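Local coordinates for putative OMPA family lipoprotein (Burkholderia pseudomallei, PDB 4B5C), which probably acts in the Tol-Pal system, which helps the outer membrane invaginate during cell division and keeps it intact, at residues A[76-81]-A[111-116]. Numbering follows the deposited sequence.
Sequences GTSEYN and LGKEKP
Lys113 reaches across to Gly76 and Asn81 in a small polar contact between the start of helix 78-98 and the turn at the end of strand 106-112. A single hydrogen bond joins the two segments: Lys113 NZ gives it to Gly76 O over 2.7 Å. The ammonium group lies nearly along the carbonyl axis, with a C=O...N angle of 168°. The same NZ also donates to Glu74 O, so two carbonyls of the loop before the helix hold the lysine end. With chi1 at 66° the Lys113 side chain leaves the backbone flanked by both N and C. From there it runs extended back past the first turn toward the N-terminal end of the helix, crossing Asn81 at a slant. Its methylenes pass Asn81 and Ser78. Asn81 ND2 comes to 3.4 Å from Lys113 CD, and Ser78 OG lies 3.6 Å from Lys113 CE. The Asn81 amide itself is turned back to the loop, where ND2 donates to Arg75 O. An acetate ion, probably from the crystallisation liquor, lies close to this side chain.

Gly112 brings the backbones together. Its CA is 4.8 Å from the CA of Asn81 and makes a CA-H...O contact with Asn81 O. Gly112 has positive phi (56°) and begins the central pair of a type II' turn from Leu111 to Glu114. On the helix side, Thr77 is the N-cap: its OG1 accepts from Tyr80 N at 3.1 Å. The contact thus ties the helix start to the end of the second strand in the beta-alpha-beta unit 66-71, 78-98, 106-112 of the OmpA-like domain of Pal.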
loop_
_atom_site.group_PDB
_atom_site.type_symbol
_atom_site.label_atom_id
_atom_site.label_comp_id
_atom_site.label_asym_id
_atom_site.label_seq_id
_atom_site.Cartn_x
_atom_site.Cartn_y
_atom_site.Cartn_z
ATOM N N GLY A 76 3.560 -1.799 19.586
ATOM C CA GLY A 76 2.504 -0.844 19.880
ATOM C C GLY A 76 1.152 -1.515 20.035
ATOM O O GLY A 76 0.991 -2.688 19.688
ATOM N N THR A 77 0.177 -0.773 20.551
ATOM C CA THR A 77 -1.161 -1.313 20.768
ATOM C C THR A 77 -1.867 -1.566 19.443
ATOM O O THR A 77 -1.432 -1.082 18.398
ATOM C CB THR A 77 -2.023 -0.361 21.626
ATOM O OG1 THR A 77 -2.231 0.871 20.925
ATOM C CG2 THR A 77 -1.343 -0.072 22.958
ATOM N N SER A 78 -2.953 -2.332 19.487
ATOM C CA SER A 78 -3.756 -2.573 18.292
ATOM C C SER A 78 -4.399 -1.280 17.803
ATOM O O SER A 78 -4.316 -0.941 16.622
ATOM C CB SER A 78 -4.830 -3.626 18.568
ATOM O OG SER A 78 -4.240 -4.888 18.846
ATOM N N GLU A 79 -5.037 -0.563 18.721
ATOM C CA GLU A 79 -5.659 0.716 18.408
ATOM C C GLU A 79 -4.675 1.629 17.693
ATOM O O GLU A 79 -4.993 2.207 16.654
ATOM C CB GLU A 79 -6.151 1.391 19.685
ATOM C CG GLU A 79 -6.280 2.898 19.571
ATOM C CD GLU A 79 -5.847 3.616 20.837
ATOM O OE1 GLU A 79 -6.228 3.164 21.938
ATOM O OE2 GLU A 79 -5.119 4.628 20.732
ATOM N N TYR A 80 -3.474 1.749 18.251
ATOM C CA TYR A 80 -2.450 2.618 17.683
ATOM C C TYR A 80 -2.043 2.196 16.272
ATOM O O TYR A 80 -1.967 3.027 15.365
ATOM C CB TYR A 80 -1.221 2.661 18.592
ATOM C CG TYR A 80 -0.100 3.526 18.059
ATOM C CD1 TYR A 80 0.835 3.015 17.169
ATOM C CD2 TYR A 80 0.019 4.855 18.442
ATOM C CE1 TYR A 80 1.861 3.803 16.679
ATOM C CE2 TYR A 80 1.041 5.651 17.958
ATOM C CZ TYR A 80 1.958 5.120 17.078
ATOM O OH TYR A 80 2.975 5.911 16.595
ATOM N N ASN A 81 -1.777 0.907 16.094
ATOM C CA ASN A 81 -1.364 0.384 14.796
ATOM C C ASN A 81 -2.480 0.424 13.759
ATOM O O ASN A 81 -2.225 0.574 12.565
ATOM C CB ASN A 81 -0.810 -1.035 14.937
ATOM C CG ASN A 81 0.576 -1.055 15.551
ATOM O OD1 ASN A 81 1.468 -0.324 15.117
ATOM N ND2 ASN A 81 0.762 -1.881 16.575
ATOM N N LEU A 111 -5.351 -2.753 8.167
ATOM C CA LEU A 111 -5.428 -4.048 8.835
ATOM C C LEU A 111 -4.622 -4.004 10.128
ATOM O O LEU A 111 -4.604 -4.965 10.898
ATOM C CB LEU A 111 -4.899 -5.162 7.927
ATOM C CG LEU A 111 -5.525 -5.261 6.535
ATOM C CD1 LEU A 111 -4.878 -6.377 5.725
ATOM C CD2 LEU A 111 -7.032 -5.460 6.629
ATOM N N GLY A 112 -3.960 -2.874 10.361
ATOM C CA GLY A 112 -3.126 -2.705 11.535
ATOM C C GLY A 112 -2.070 -3.789 11.627
ATOM O O GLY A 112 -1.366 -4.067 10.655
ATOM N N LYS A 113 -1.958 -4.405 12.799
ATOM C CA LYS A 113 -1.011 -5.492 12.997
ATOM C C LYS A 113 -1.740 -6.826 13.120
ATOM O O LYS A 113 -1.242 -7.763 13.745
ATOM C CB LYS A 113 -0.163 -5.241 14.243
ATOM C CG LYS A 113 -0.948 -5.262 15.539
ATOM C CD LYS A 113 -0.026 -5.167 16.736
ATOM C CE LYS A 113 -0.799 -5.287 18.034
ATOM N NZ LYS A 113 0.117 -5.249 19.203
ATOM N N GLU A 114 -2.923 -6.898 12.515
ATOM C CA GLU A 114 -3.767 -8.086 12.582
ATOM C C GLU A 114 -3.264 -9.187 11.657
ATOM O O GLU A 114 -3.340 -10.368 11.990
ATOM C CB GLU A 114 -5.213 -7.735 12.210
ATOM C CG GLU A 114 -5.819 -6.594 13.019
ATOM C CD GLU A 114 -7.166 -6.137 12.478
ATOM O OE1 GLU A 114 -7.651 -6.740 11.497
ATOM O OE2 GLU A 114 -7.740 -5.173 13.030
ATOM N N LYS A 115 -2.757 -8.796 10.492
ATOM C CA LYS A 115 -2.350 -9.758 9.474
ATOM C C LYS A 115 -0.872 -9.630 9.116
ATOM O O LYS A 115 -0.531 -9.104 8.054
ATOM C CB LYS A 115 -3.202 -9.595 8.210
ATOM C CG LYS A 115 -4.690 -9.834 8.416
ATOM C CD LYS A 115 -5.453 -9.683 7.104
ATOM C CE LYS A 115 -6.940 -9.966 7.281
ATOM N NZ LYS A 115 -7.688 -9.829 5.995
ATOM N N PRO A 116 0.011 -10.112 10.004
ATOM C CA PRO A 116 1.452 -10.086 9.738
ATOM C C PRO A 116 1.818 -11.053 8.619
ATOM O O PRO A 116 1.265 -12.149 8.551
ATOM C CB PRO A 116 2.059 -10.555 11.064
ATOM C CG PRO A 116 0.989 -11.373 11.700
ATOM C CD PRO A 116 -0.301 -10.709 11.314
#